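Local coordinates for protein cellulase (Xanthomonas axonopodis pv. citri, PDB 5HOS) that probably hydrolyses internal beta-1,4-glucosidic bonds of cellulose, as an endo-beta-1,4-glucanase of glycosyl hydrolase family 5, at residues G65-N69 with L333-R338; Y60-A64 with N102-M108; Y29-S35 with W301-G307; G249-R254 with G286-M291. All coordinates share one frame; numbering follows the deposited sequence.

Overall arrangement
From the N terminus, strand 29-34 lays down the first barrel strand, and contact 3 later pairs it with strand 298-306, the eighth, closing the (beta/alpha)8 barrel and a loop of 265 residues. Inside that loop nest contact 2, where the first outer helix, 57-65, packs on the end of helix 90-105, and contact 4, where helices 248-262 and 278-293 meet. Contact 1 begins at the end of helix 57-65 and is completed by the last helix, 330-341, so it crosses contacts 2 and 3 while enclosing contact 4. Contact 3 touches all the others; contacts 2 and 4 stay about 13 Å apart at their nearest atoms.

Contact 1. Residues G65-N69 with L333-R338; sequences GKHMN and LSPRAR
The Schellman motif that ends helix 57-65 of the (beta/alpha)8 barrel is gripped here by the last outer helix, 330-341. Met68 N returns to Phe63 O and His67 takes positive phi, a turn that presents Lys66 O to Ser334. Ser334 OG donates to Lys66 O at 2.9 Å, approaching from above the carbonyl plane; its hydroxyl, anti to its own backbone N (chi1 -175°), reaches across to the turn. The small Ala337 lets the chain come close, its CB 3.4 Å from His67 O, an oxygen that also receives Thr341 OG1. Deeper in, the unbranched Met68 runs extended beyond CG and lays its CE 4.0 Å from Leu333 CB, on the side facing the barrel strands. Lys66 sends its amine away to a salt bridge with Asp326. The imidazole of His67 and Arg338 lie side by side, pointing the same way. Their ring and guanidinium planes are only 22° apart, with Arg338 CZ 3.6 Å from His67 CE1. Extended from CG to NE, Arg338 runs over one ring face, with the opposite face resting on Gly65 O. Arg338 CD sits 3.8 Å from the centroid of the His67 ring, almost on its normal, in a CH-pi contact.

Contact 2. Residues Y60-A64 with N102-M108; sequences YAYFA and NAKAAKM
Two neighbouring outer helices of the (beta/alpha)8 barrel meet here, Tyr60 of helix 57-65 lying against the last turn of helix 90-105 and the Schellman motif that ends it. Asn102 comes first: its CB lies 3.4 Å from Tyr60 CE1, and its side chain crosses the tyrosine at about a right angle, amide and ring planes 54° apart. The backbone from Asn102 C to Ala103 N passes over one face of the ring, nearer its edge than its centre. Ala103, small enough to let the phenol settle on the helix, places its CB 3.9 Å from Tyr60 CD2. One turn later Ala106 fits between Tyr60 and Ala64, Ala106 CB 3.8 Å from Tyr60 CB, while Ala64 CB rests on Ala106 O. Alanines on both sides keep the backbones close, with the CA atoms of Ala61 and Ala106 5.2 Å apart. Lys107, at positive phi, ends the helix, and Met108 N bonds to Ala103 O. The turn brings Met108 against helix 57-65, where its flexible thioether bends at chi3 (89°): SD lies 3.4 Å from Tyr60 O and CE meets Phe63 CB. Tyr60 and Met108 both also touch Val71 of strand 70-75. At the other end one water bridges the phenol oxygen and the amide nitrogen, 2.7 Å from Tyr60 OH and accepting from Asn102 ND2 at 3.0 Å.

Contact 3. Residues Y29-S35 with W301-G307; sequences YAGVNLS and WSWWAAG. With SO4 (sulfate ion), chain B.
Tyr29 O receives Trp301 N where a parallel ladder closes the (beta/alpha)8 barrel, first strand against eighth. Bonds alternate through Gly31 and Asn33 to a beta bulge, past which Asn33 O takes Ala306 N at 2.8 Å. The chain turns at Trp304, the peptide before Ala305 is cis, and Gly307 has backbone angles calling for glycine. Trp303 O is gripped twice, by Asn33 N at 2.7 Å and, from above its carbonyl plane, by Asn33 ND2 at 3.0 Å. The Asn33 side chain crosses that of Trp304 at about a right angle, amide and indole planes 54° apart, Asn33 CG 3.3 Å from Trp304 CE3; Arg72 holds OD1, and ND2 also reaches Ala270 O. Trp301 CG, between backbone N and carbonyl carbon (chi1 51°), turns the indole to Ala30; Ala30 CB makes a CH-pi contact 3.9 Å from its six-membered ring's centroid. Tyr29 OH donates to a sulfate also held by Arg266, Arg223 and Lys28. Outside, helix 330-341 packs on Ala30, Trp301 and Trp303, helix 57-65 on Val32, Leu34 and Ala306.

Contact 4. Residues G249-R254 with G286-M291; sequences GVERLR and GMLGYM
Tyr290 reaches from helix 278-293 across to helix 248-262, two consecutive outer helices of the (beta/alpha)8 barrel whose short segments run 40° apart and whose axes come within 8.8 Å at their closest. With CG anti to its backbone N, its ring spans from Val250 to Arg254. Val250 meets it at a slant, CG1 3.6 Å from Tyr290 CD1, and Leu253 CB comes to the CE2 side of the same ring. The phenol end lies along the backbone of Arg254, Tyr290 OH 3.5 Å from Arg254 CA. A bend at chi3 (-73°) turns the guanidinium back, placing NH1 near the plane of the ring at its edge, while CE1 of the tyrosine lies over a face of the guanidinium; the two planes stand 80° apart. The two methyls of Val250 divide the work: while CG1 meets the ring, CG2 lies 3.5 Å from Gly286 O. Nearer the barrel strands, Leu253 and Met287 cross at about a right angle in tight packing, Leu253 CD1 only 3.4 Å from Met287 CG. Gly249, without a side chain, lets Met287 come close, Met287 SD 3.8 Å from Gly249 CA. Inward, Leu253 and Met291 rest on Leu269 and Met287 on Phe272 of strand 267-273, while Met291 also reaches Trp298 and Trp301 of strand 298-306.

Contact 1. Residues G65-N69 with L333-R338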
loop_
_atom_site.group_PDB
_atom_site.type_symbol
_atom_site.label_atom_id
_atom_site.label_comp_id
_atom_site.label_asym_id
_atom_site.label_seq_id
_atom_site.Cartn_x
_atom_site.Cartn_y
_atom_site.Cartn_z
ATOM N N GLY A 65 -1.983 15.023 -13.222
ATOM C CA GLY A 65 -2.509 15.365 -14.552
ATOM C C GLY A 65 -3.343 14.242 -15.162
ATOM O O GLY A 65 -4.241 14.494 -15.962
ATOM N N LYS A 66 -3.048 13.000 -14.771
ATOM C CA LYS A 66 -3.862 11.831 -15.138
ATOM C C LYS A 66 -5.016 11.557 -14.165
ATOM O O LYS A 66 -5.595 10.470 -14.188
ATOM C CB LYS A 66 -2.967 10.594 -15.266
ATOM C CG LYS A 66 -1.913 10.708 -16.353
ATOM C CD LYS A 66 -2.527 10.617 -17.746
ATOM C CE LYS A 66 -1.837 11.530 -18.735
ATOM N NZ LYS A 66 -2.542 11.465 -20.044
ATOM N N HIS A 67 -5.349 12.551 -13.334
ATOM C CA HIS A 67 -6.509 12.539 -12.430
ATOM C C HIS A 67 -6.375 11.620 -11.213
ATOM O O HIS A 67 -7.374 11.321 -10.559
ATOM C CB HIS A 67 -7.807 12.262 -13.195
ATOM C CG HIS A 67 -7.910 13.029 -14.468
ATOM N ND1 HIS A 67 -8.059 14.398 -14.497
ATOM C CD2 HIS A 67 -7.828 12.631 -15.757
ATOM C CE1 HIS A 67 -8.093 14.807 -15.750
ATOM N NE2 HIS A 67 -7.953 13.755 -16.535
ATOM N N MET A 68 -5.148 11.207 -10.891
ATOM C CA MET A 68 -4.891 10.459 -9.659
ATOM C C MET A 68 -4.683 11.451 -8.540
ATOM O O MET A 68 -4.110 12.519 -8.758
ATOM C CB MET A 68 -3.654 9.576 -9.808
ATOM C CG MET A 68 -3.942 8.347 -10.625
ATOM S SD MET A 68 -2.460 7.469 -11.097
ATOM C CE MET A 68 -3.200 6.051 -11.913
ATOM N N ASN A 69 -5.154 11.105 -7.346
ATOM C CA ASN A 69 -4.940 11.947 -6.173
ATOM C C ASN A 69 -4.090 11.318 -5.072
ATOM O O ASN A 69 -3.967 11.899 -4.006
ATOM C CB ASN A 69 -6.283 12.427 -5.603
ATOM C CG ASN A 69 -7.076 11.313 -4.933
ATOM O OD1 ASN A 69 -6.730 10.143 -5.029
ATOM N ND2 ASN A 69 -8.147 11.684 -4.245
ATOM N N LEU A 333 -6.739 3.443 -16.460
ATOM C CA LEU A 333 -6.591 3.965 -15.090
ATOM C C LEU A 333 -7.009 5.423 -14.968
ATOM O O LEU A 333 -7.640 5.805 -13.975
ATOM C CB LEU A 333 -5.157 3.803 -14.588
ATOM C CG LEU A 333 -4.662 2.369 -14.405
ATOM C CD1 LEU A 333 -3.145 2.333 -14.277
ATOM C CD2 LEU A 333 -5.323 1.714 -13.193
ATOM N N SER A 334 -6.668 6.228 -15.976
ATOM C CA SER A 334 -6.913 7.667 -15.919
ATOM C C SER A 334 -8.408 8.037 -15.872
ATOM O O SER A 334 -8.813 8.766 -14.968
ATOM C CB SER A 334 -6.168 8.405 -17.043
ATOM O OG SER A 334 -6.311 9.803 -16.906
ATOM N N PRO A 335 -9.233 7.533 -16.819
ATOM C CA PRO A 335 -10.670 7.856 -16.715
ATOM C C PRO A 335 -11.347 7.305 -15.448
ATOM O O PRO A 335 -12.267 7.937 -14.927
ATOM C CB PRO A 335 -11.288 7.253 -17.991
ATOM C CG PRO A 335 -10.237 6.403 -18.614
ATOM C CD PRO A 335 -8.906 6.846 -18.086
ATOM N N ARG A 336 -10.892 6.156 -14.955
ATOM C CA ARG A 336 -11.421 5.592 -13.705
ATOM C C ARG A 336 -11.032 6.460 -12.505
ATOM O O ARG A 336 -11.864 6.737 -11.635
ATOM C CB ARG A 336 -10.945 4.148 -13.520
ATOM C CG ARG A 336 -11.492 3.188 -14.567
ATOM C CD ARG A 336 -12.954 2.856 -14.316
ATOM N NE ARG A 336 -13.468 1.888 -15.284
ATOM C CZ ARG A 336 -14.717 1.418 -15.308
ATOM N NH1 ARG A 336 -15.069 0.538 -16.239
ATOM N NH2 ARG A 336 -15.618 1.821 -14.411
ATOM N N ALA A 337 -9.778 6.905 -12.478
ATOM C CA ALA A 337 -9.321 7.861 -11.466
ATOM C C ALA A 337 -10.124 9.162 -11.517
ATOM O O ALA A 337 -10.514 9.692 -10.478
ATOM C CB ALA A 337 -7.831 8.147 -11.623
ATOM N N ARG A 338 -10.385 9.656 -12.727
ATOM C CA ARG A 338 -11.146 10.900 -12.901
ATOM C C ARG A 338 -12.546 10.839 -12.285
ATOM O O ARG A 338 -12.987 11.805 -11.677
ATOM C CB ARG A 338 -11.238 11.287 -14.380
ATOM C CG ARG A 338 -11.765 12.692 -14.607
ATOM C CD ARG A 338 -11.680 13.091 -16.072
ATOM N NE ARG A 338 -11.726 14.549 -16.225
ATOM C CZ ARG A 338 -11.323 15.230 -17.301
ATOM N NH1 ARG A 338 -10.826 14.614 -18.376
ATOM N NH2 ARG A 338 -11.415 16.558 -17.301
#

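Contact 2. Residues Y60-A64 with N102-M108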
loop_
_atom_site.group_PDB
_atom_site.type_symbol
_atom_site.label_atom_id
_atom_site.label_comp_id
_atom_site.label_asym_id
_atom_site.label_seq_id
_atom_site.Cartn_x
_atom_site.Cartn_y
_atom_site.Cartn_z
ATOM N N TYR A 60 4.898 13.558 -9.427
ATOM C CA TYR A 60 3.594 13.776 -8.799
ATOM C C TYR A 60 2.687 14.555 -9.749
ATOM O O TYR A 60 1.541 14.171 -9.965
ATOM C CB TYR A 60 3.739 14.502 -7.458
ATOM C CG TYR A 60 4.619 13.771 -6.465
ATOM C CD1 TYR A 60 6.000 13.956 -6.456
ATOM C CD2 TYR A 60 4.076 12.894 -5.527
ATOM C CE1 TYR A 60 6.807 13.291 -5.554
ATOM C CE2 TYR A 60 4.876 12.227 -4.619
ATOM C CZ TYR A 60 6.246 12.419 -4.643
ATOM O OH TYR A 60 7.062 11.762 -3.744
ATOM N N ALA A 61 3.207 15.633 -10.330
ATOM C CA ALA A 61 2.443 16.437 -11.291
ATOM C C ALA A 61 1.925 15.590 -12.467
ATOM O O ALA A 61 0.779 15.739 -12.863
ATOM C CB ALA A 61 3.269 17.609 -11.793
ATOM N N TYR A 62 2.749 14.675 -12.984
ATOM C CA TYR A 62 2.313 13.790 -14.062
ATOM C C TYR A 62 1.073 12.976 -13.675
ATOM O O TYR A 62 0.075 12.960 -14.402
ATOM C CB TYR A 62 3.431 12.835 -14.516
ATOM C CG TYR A 62 2.909 11.791 -15.482
ATOM C CD1 TYR A 62 2.584 12.128 -16.795
ATOM C CD2 TYR A 62 2.680 10.475 -15.068
ATOM C CE1 TYR A 62 2.072 11.185 -17.677
ATOM C CE2 TYR A 62 2.171 9.525 -15.941
ATOM C CZ TYR A 62 1.870 9.880 -17.245
ATOM O OH TYR A 62 1.368 8.930 -18.108
ATOM N N PHE A 63 1.134 12.303 -12.532
ATOM C CA PHE A 63 0.027 11.434 -12.127
ATOM C C PHE A 63 -1.210 12.225 -11.727
ATOM O O PHE A 63 -2.323 11.797 -12.009
ATOM C CB PHE A 63 0.479 10.413 -11.075
ATOM C CG PHE A 63 1.376 9.355 -11.657
ATOM C CD1 PHE A 63 0.855 8.412 -12.548
ATOM C CD2 PHE A 63 2.730 9.334 -11.383
ATOM C CE1 PHE A 63 1.669 7.446 -13.130
ATOM C CE2 PHE A 63 3.551 8.366 -11.961
ATOM C CZ PHE A 63 3.020 7.428 -12.837
ATOM N N ALA A 64 -1.010 13.406 -11.143
ATOM C CA ALA A 64 -2.126 14.331 -10.886
ATOM C C ALA A 64 -2.791 14.764 -12.189
ATOM O O ALA A 64 -4.023 14.830 -12.265
ATOM C CB ALA A 64 -1.659 15.552 -10.101
ATOM N N ASN A 102 5.967 17.568 -2.056
ATOM C CA ASN A 102 5.805 17.401 -3.495
ATOM C C ASN A 102 4.396 16.936 -3.869
ATOM O O ASN A 102 3.795 17.458 -4.806
ATOM C CB ASN A 102 6.818 16.388 -4.047
ATOM C CG ASN A 102 8.242 16.920 -4.080
ATOM O OD1 ASN A 102 8.479 18.115 -4.009
ATOM N ND2 ASN A 102 9.203 16.012 -4.207
ATOM N N ALA A 103 3.869 15.977 -3.108
ATOM C CA ALA A 103 2.525 15.469 -3.333
ATOM C C ALA A 103 1.487 16.561 -3.109
ATOM O O ALA A 103 0.580 16.736 -3.931
ATOM C CB ALA A 103 2.243 14.294 -2.423
ATOM N N LYS A 104 1.631 17.303 -2.018
ATOM C CA LYS A 104 0.718 18.409 -1.737
ATOM C C LYS A 104 0.704 19.434 -2.860
ATOM O O LYS A 104 -0.356 19.967 -3.181
ATOM C CB LYS A 104 1.051 19.104 -0.414
ATOM C CG LYS A 104 0.650 18.318 0.827
ATOM C CD LYS A 104 1.075 19.066 2.066
ATOM C CE LYS A 104 0.804 18.309 3.341
ATOM N NZ LYS A 104 1.380 19.070 4.476
ATOM N N ALA A 105 1.867 19.706 -3.457
ATOM C CA ALA A 105 1.968 20.655 -4.577
ATOM C C ALA A 105 1.158 20.207 -5.783
ATOM O O ALA A 105 0.674 21.035 -6.539
ATOM C CB ALA A 105 3.424 20.880 -4.981
ATOM N N ALA A 106 1.023 18.890 -5.948
ATOM C CA ALA A 106 0.204 18.294 -6.993
ATOM C C ALA A 106 -1.210 17.932 -6.511
ATOM O O ALA A 106 -1.914 17.217 -7.212
ATOM C CB ALA A 106 0.911 17.055 -7.540
ATOM N N LYS A 107 -1.631 18.471 -5.354
ATOM C CA LYS A 107 -2.918 18.164 -4.706
ATOM C C LYS A 107 -3.166 16.653 -4.528
ATOM O O LYS A 107 -4.260 16.140 -4.800
ATOM C CB LYS A 107 -4.074 18.854 -5.440
ATOM C CG LYS A 107 -3.887 20.369 -5.575
ATOM C CD LYS A 107 -5.139 21.048 -6.122
ATOM C CE LYS A 107 -4.839 22.395 -6.770
ATOM N NZ LYS A 107 -4.060 23.318 -5.900
ATOM N N MET A 108 -2.130 15.955 -4.068
ATOM C CA MET A 108 -2.200 14.523 -3.846
ATOM C C MET A 108 -1.961 14.166 -2.380
ATOM O O MET A 108 -1.350 14.937 -1.620
ATOM C CB MET A 108 -1.177 13.800 -4.726
ATOM C CG MET A 108 -1.387 14.004 -6.217
ATOM S SD MET A 108 -0.139 13.166 -7.197
ATOM C CE MET A 108 -0.864 11.548 -7.424
HETATM O O HOH W 1 9.499 13.032 -3.697
#

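Contact 3. Residues Y29-S35 with W301-G307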
loop_
_atom_site.group_PDB
_atom_site.type_symbol
_atom_site.label_atom_id
_atom_site.label_comp_id
_atom_site.label_asym_id
_atom_site.label_seq_id
_atom_site.Cartn_x
_atom_site.Cartn_y
_atom_site.Cartn_z
ATOM N N TYR A 29 -9.943 7.733 -2.919
ATOM C CA TYR A 29 -8.531 7.738 -3.312
ATOM C C TYR A 29 -8.288 6.884 -4.551
ATOM O O TYR A 29 -8.748 5.745 -4.622
ATOM C CB TYR A 29 -7.672 7.226 -2.161
ATOM C CG TYR A 29 -7.829 7.990 -0.857
ATOM C CD1 TYR A 29 -7.153 9.178 -0.643
ATOM C CD2 TYR A 29 -8.642 7.505 0.169
ATOM C CE1 TYR A 29 -7.290 9.880 0.542
ATOM C CE2 TYR A 29 -8.782 8.195 1.364
ATOM C CZ TYR A 29 -8.102 9.383 1.539
ATOM O OH TYR A 29 -8.207 10.076 2.710
ATOM N N ALA A 30 -7.561 7.441 -5.519
ATOM C CA ALA A 30 -7.158 6.718 -6.724
ATOM C C ALA A 30 -5.735 7.117 -7.040
ATOM O O ALA A 30 -5.441 8.302 -7.205
ATOM C CB ALA A 30 -8.054 7.069 -7.885
ATOM N N GLY A 31 -4.846 6.143 -7.137
ATOM C CA GLY A 31 -3.467 6.488 -7.350
ATOM C C GLY A 31 -2.546 5.375 -7.752
ATOM O O GLY A 31 -2.965 4.374 -8.345
ATOM N N VAL A 32 -1.280 5.573 -7.414
ATOM C CA VAL A 32 -0.207 4.767 -7.945
ATOM C C VAL A 32 0.902 4.601 -6.908
ATOM O O VAL A 32 1.177 5.510 -6.121
ATOM C CB VAL A 32 0.336 5.406 -9.242
ATOM C CG1 VAL A 32 1.012 6.747 -8.966
ATOM C CG2 VAL A 32 1.269 4.453 -9.974
ATOM N N ASN A 33 1.523 3.429 -6.913
ATOM C CA ASN A 33 2.729 3.188 -6.136
ATOM C C ASN A 33 3.925 3.774 -6.872
ATOM O O ASN A 33 4.131 3.467 -8.045
ATOM C CB ASN A 33 2.965 1.692 -5.931
ATOM C CG ASN A 33 2.085 1.107 -4.860
ATOM O OD1 ASN A 33 2.493 1.025 -3.701
ATOM N ND2 ASN A 33 0.880 0.668 -5.242
ATOM N N LEU A 34 4.697 4.620 -6.194
ATOM C CA LEU A 34 5.969 5.100 -6.727
ATOM C C LEU A 34 7.073 4.328 -6.037
ATOM O O LEU A 34 7.482 4.659 -4.918
ATOM C CB LEU A 34 6.131 6.613 -6.536
ATOM C CG LEU A 34 5.131 7.505 -7.266
ATOM C CD1 LEU A 34 5.532 8.967 -7.102
ATOM C CD2 LEU A 34 5.022 7.156 -8.743
ATOM N N SER A 35 7.515 3.270 -6.711
ATOM C CA SER A 35 8.544 2.386 -6.206
ATOM C C SER A 35 9.908 3.017 -6.430
ATOM O O SER A 35 10.138 3.635 -7.465
ATOM C CB SER A 35 8.490 1.039 -6.935
ATOM O OG SER A 35 9.558 0.215 -6.526
ATOM N N TRP A 301 -7.927 2.844 -4.099
ATOM C CA TRP A 301 -6.985 1.910 -4.721
ATOM C C TRP A 301 -5.727 2.608 -5.181
ATOM O O TRP A 301 -5.721 3.820 -5.381
ATOM C CB TRP A 301 -7.628 1.148 -5.883
ATOM C CG TRP A 301 -8.361 1.968 -6.954
ATOM C CD1 TRP A 301 -9.710 2.089 -7.082
ATOM C CD2 TRP A 301 -7.793 2.691 -8.062
ATOM N NE1 TRP A 301 -10.026 2.858 -8.170
ATOM C CE2 TRP A 301 -8.869 3.239 -8.797
ATOM C CE3 TRP A 301 -6.484 2.941 -8.499
ATOM C CZ2 TRP A 301 -8.679 4.027 -9.945
ATOM C CZ3 TRP A 301 -6.298 3.724 -9.648
ATOM C CH2 TRP A 301 -7.392 4.249 -10.355
ATOM N N SER A 302 -4.655 1.829 -5.332
ATOM C CA SER A 302 -3.391 2.338 -5.844
ATOM C C SER A 302 -2.677 1.245 -6.633
ATOM O O SER A 302 -2.403 0.154 -6.122
ATOM C CB SER A 302 -2.493 2.933 -4.731
ATOM O OG SER A 302 -2.328 2.064 -3.617
ATOM N N TRP A 303 -2.447 1.553 -7.907
ATOM C CA TRP A 303 -1.816 0.661 -8.876
ATOM C C TRP A 303 -0.359 0.386 -8.538
ATOM O O TRP A 303 0.362 1.291 -8.103
ATOM C CB TRP A 303 -1.897 1.333 -10.253
ATOM C CG TRP A 303 -1.162 0.674 -11.364
ATOM C CD1 TRP A 303 0.153 0.847 -11.708
ATOM C CD2 TRP A 303 -1.709 -0.236 -12.309
ATOM N NE1 TRP A 303 0.458 0.081 -12.808
ATOM C CE2 TRP A 303 -0.671 -0.586 -13.205
ATOM C CE3 TRP A 303 -2.985 -0.790 -12.496
ATOM C CZ2 TRP A 303 -0.870 -1.468 -14.267
ATOM C CZ3 TRP A 303 -3.182 -1.669 -13.552
ATOM C CH2 TRP A 303 -2.133 -1.997 -14.422
ATOM N N TRP A 304 0.073 -0.857 -8.748
ATOM C CA TRP A 304 1.485 -1.221 -8.659
ATOM C C TRP A 304 1.963 -1.475 -10.097
ATOM O O TRP A 304 1.487 -2.422 -10.722
ATOM C CB TRP A 304 1.694 -2.488 -7.813
ATOM C CG TRP A 304 3.150 -2.807 -7.676
ATOM C CD1 TRP A 304 3.921 -3.505 -8.556
ATOM C CD2 TRP A 304 4.023 -2.389 -6.623
ATOM N NE1 TRP A 304 5.221 -3.558 -8.112
ATOM C CE2 TRP A 304 5.315 -2.874 -6.931
ATOM C CE3 TRP A 304 3.845 -1.642 -5.456
ATOM C CZ2 TRP A 304 6.415 -2.653 -6.100
ATOM C CZ3 TRP A 304 4.941 -1.416 -4.631
ATOM C CH2 TRP A 304 6.213 -1.916 -4.960
ATOM N N ALA A 305 2.880 -0.677 -10.649
ATOM C CA ALA A 305 3.530 0.485 -10.008
ATOM C C ALA A 305 4.076 1.417 -11.073
ATOM O O ALA A 305 4.006 1.123 -12.256
ATOM C CB ALA A 305 4.667 0.031 -9.107
ATOM N N ALA A 306 4.607 2.550 -10.626
ATOM C CA ALA A 306 5.441 3.412 -11.443
ATOM C C ALA A 306 6.711 3.727 -10.640
ATOM O O ALA A 306 6.957 3.131 -9.588
ATOM C CB ALA A 306 4.681 4.671 -11.832
ATOM N N GLY A 307 7.513 4.660 -11.132
ATOM C CA GLY A 307 8.820 4.952 -10.555
ATOM C C GLY A 307 9.838 4.921 -11.673
ATOM O O GLY A 307 9.691 4.165 -12.640
HETATM S S SO4 B . -11.152 8.888 4.956
HETATM O O1 SO4 B . -11.091 8.290 6.315
HETATM O O2 SO4 B . -12.173 9.960 4.946
HETATM O O3 SO4 B . -9.839 9.454 4.605
HETATM O O4 SO4 B . -11.556 7.859 3.978
#

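Contact 4. Residues G249-R254 with G286-M291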
loop_
_atom_site.group_PDB
_atom_site.type_symbol
_atom_site.label_atom_id
_atom_site.label_comp_id
_atom_site.label_asym_id
_atom_site.label_seq_id
_atom_site.Cartn_x
_atom_site.Cartn_y
_atom_site.Cartn_z
ATOM N N GLY A 249 -10.590 -10.422 -11.820
ATOM C CA GLY A 249 -10.429 -9.375 -10.817
ATOM C C GLY A 249 -11.642 -9.279 -9.919
ATOM O O GLY A 249 -11.538 -9.386 -8.697
ATOM N N VAL A 250 -12.800 -9.117 -10.546
ATOM C CA VAL A 250 -14.078 -9.036 -9.836
ATOM C C VAL A 250 -14.277 -10.286 -8.964
ATOM O O VAL A 250 -14.626 -10.185 -7.780
ATOM C CB VAL A 250 -15.253 -8.890 -10.832
ATOM C CG1 VAL A 250 -16.602 -9.061 -10.139
ATOM C CG2 VAL A 250 -15.183 -7.539 -11.535
ATOM N N GLU A 251 -14.028 -11.450 -9.555
ATOM C CA GLU A 251 -14.193 -12.726 -8.861
ATOM C C GLU A 251 -13.302 -12.866 -7.630
ATOM O O GLU A 251 -13.744 -13.404 -6.619
ATOM C CB GLU A 251 -13.934 -13.884 -9.814
ATOM C CG GLU A 251 -15.046 -14.058 -10.843
ATOM C CD GLU A 251 -14.600 -14.798 -12.088
ATOM O OE1 GLU A 251 -13.561 -15.488 -12.057
ATOM O OE2 GLU A 251 -15.296 -14.682 -13.110
ATOM N N ARG A 252 -12.066 -12.376 -7.723
ATOM C CA ARG A 252 -11.108 -12.444 -6.615
ATOM C C ARG A 252 -11.298 -11.367 -5.550
ATOM O O ARG A 252 -10.708 -11.482 -4.469
ATOM C CB ARG A 252 -9.674 -12.439 -7.141
ATOM C CG ARG A 252 -9.310 -13.752 -7.810
ATOM C CD ARG A 252 -7.927 -13.701 -8.411
ATOM N NE ARG A 252 -7.518 -14.974 -9.007
ATOM C CZ ARG A 252 -6.416 -15.146 -9.740
ATOM N NH1 ARG A 252 -5.592 -14.131 -9.981
ATOM N NH2 ARG A 252 -6.132 -16.343 -10.247
ATOM N N LEU A 253 -12.093 -10.335 -5.854
ATOM C CA LEU A 253 -12.518 -9.339 -4.861
ATOM C C LEU A 253 -13.845 -9.653 -4.182
ATOM O O LEU A 253 -14.135 -9.088 -3.122
ATOM C CB LEU A 253 -12.611 -7.932 -5.478
ATOM C CG LEU A 253 -11.325 -7.281 -6.004
ATOM C CD1 LEU A 253 -11.570 -5.817 -6.348
ATOM C CD2 LEU A 253 -10.159 -7.397 -5.023
ATOM N N ARG A 254 -14.649 -10.542 -4.761
ATOM C CA ARG A 254 -16.043 -10.685 -4.314
ATOM C C ARG A 254 -16.215 -11.090 -2.834
ATOM O O ARG A 254 -16.942 -10.417 -2.095
ATOM C CB ARG A 254 -16.816 -11.643 -5.225
ATOM C CG ARG A 254 -18.322 -11.561 -5.036
ATOM C CD ARG A 254 -19.066 -12.450 -6.027
ATOM N NE ARG A 254 -19.059 -11.926 -7.397
ATOM C CZ ARG A 254 -19.767 -10.878 -7.832
ATOM N NH1 ARG A 254 -20.563 -10.171 -7.017
ATOM N NH2 ARG A 254 -19.670 -10.519 -9.106
ATOM N N GLY A 286 -13.278 -3.970 -15.417
ATOM C CA GLY A 286 -14.298 -4.599 -14.597
ATOM C C GLY A 286 -14.031 -4.456 -13.114
ATOM O O GLY A 286 -14.938 -4.123 -12.341
ATOM N N MET A 287 -12.785 -4.693 -12.714
ATOM C CA MET A 287 -12.430 -4.619 -11.292
ATOM C C MET A 287 -12.559 -3.199 -10.758
ATOM O O MET A 287 -13.064 -2.999 -9.659
ATOM C CB MET A 287 -11.023 -5.152 -11.054
ATOM C CG MET A 287 -10.711 -5.415 -9.589
ATOM S SD MET A 287 -9.103 -6.171 -9.292
ATOM C CE MET A 287 -8.101 -5.475 -10.609
ATOM N N LEU A 288 -12.129 -2.215 -11.542
ATOM C CA LEU A 288 -12.272 -0.808 -11.148
ATOM C C LEU A 288 -13.741 -0.384 -11.088
ATOM O O LEU A 288 -14.143 0.316 -10.167
ATOM C CB LEU A 288 -11.475 0.103 -12.084
ATOM C CG LEU A 288 -9.959 -0.154 -12.074
ATOM C CD1 LEU A 288 -9.288 0.616 -13.198
ATOM C CD2 LEU A 288 -9.323 0.188 -10.737
ATOM N N GLY A 289 -14.541 -0.821 -12.055
ATOM C CA GLY A 289 -15.993 -0.581 -12.021
ATOM C C GLY A 289 -16.681 -1.245 -10.840
ATOM O O GLY A 289 -17.575 -0.665 -10.214
ATOM N N TYR A 290 -16.250 -2.464 -10.529
ATOM C CA TYR A 290 -16.782 -3.205 -9.391
ATOM C C TYR A 290 -16.561 -2.448 -8.076
ATOM O O TYR A 290 -17.484 -2.332 -7.255
ATOM C CB TYR A 290 -16.172 -4.614 -9.353
ATOM C CG TYR A 290 -16.650 -5.467 -8.201
ATOM C CD1 TYR A 290 -17.847 -6.189 -8.279
ATOM C CD2 TYR A 290 -15.908 -5.546 -7.025
ATOM C CE1 TYR A 290 -18.287 -6.965 -7.212
ATOM C CE2 TYR A 290 -16.334 -6.319 -5.959
ATOM C CZ TYR A 290 -17.519 -7.026 -6.050
ATOM O OH TYR A 290 -17.924 -7.775 -4.970
ATOM N N MET A 291 -15.358 -1.902 -7.888
ATOM C CA MET A 291 -15.083 -1.131 -6.680
ATOM C C MET A 291 -15.974 0.123 -6.589
ATOM O O MET A 291 -16.511 0.403 -5.513
ATOM C CB MET A 291 -13.589 -0.806 -6.556
ATOM C CG MET A 291 -12.739 -2.031 -6.228
ATOM S SD MET A 291 -11.018 -1.633 -5.842
ATOM C CE MET A 291 -10.347 -1.551 -7.497
#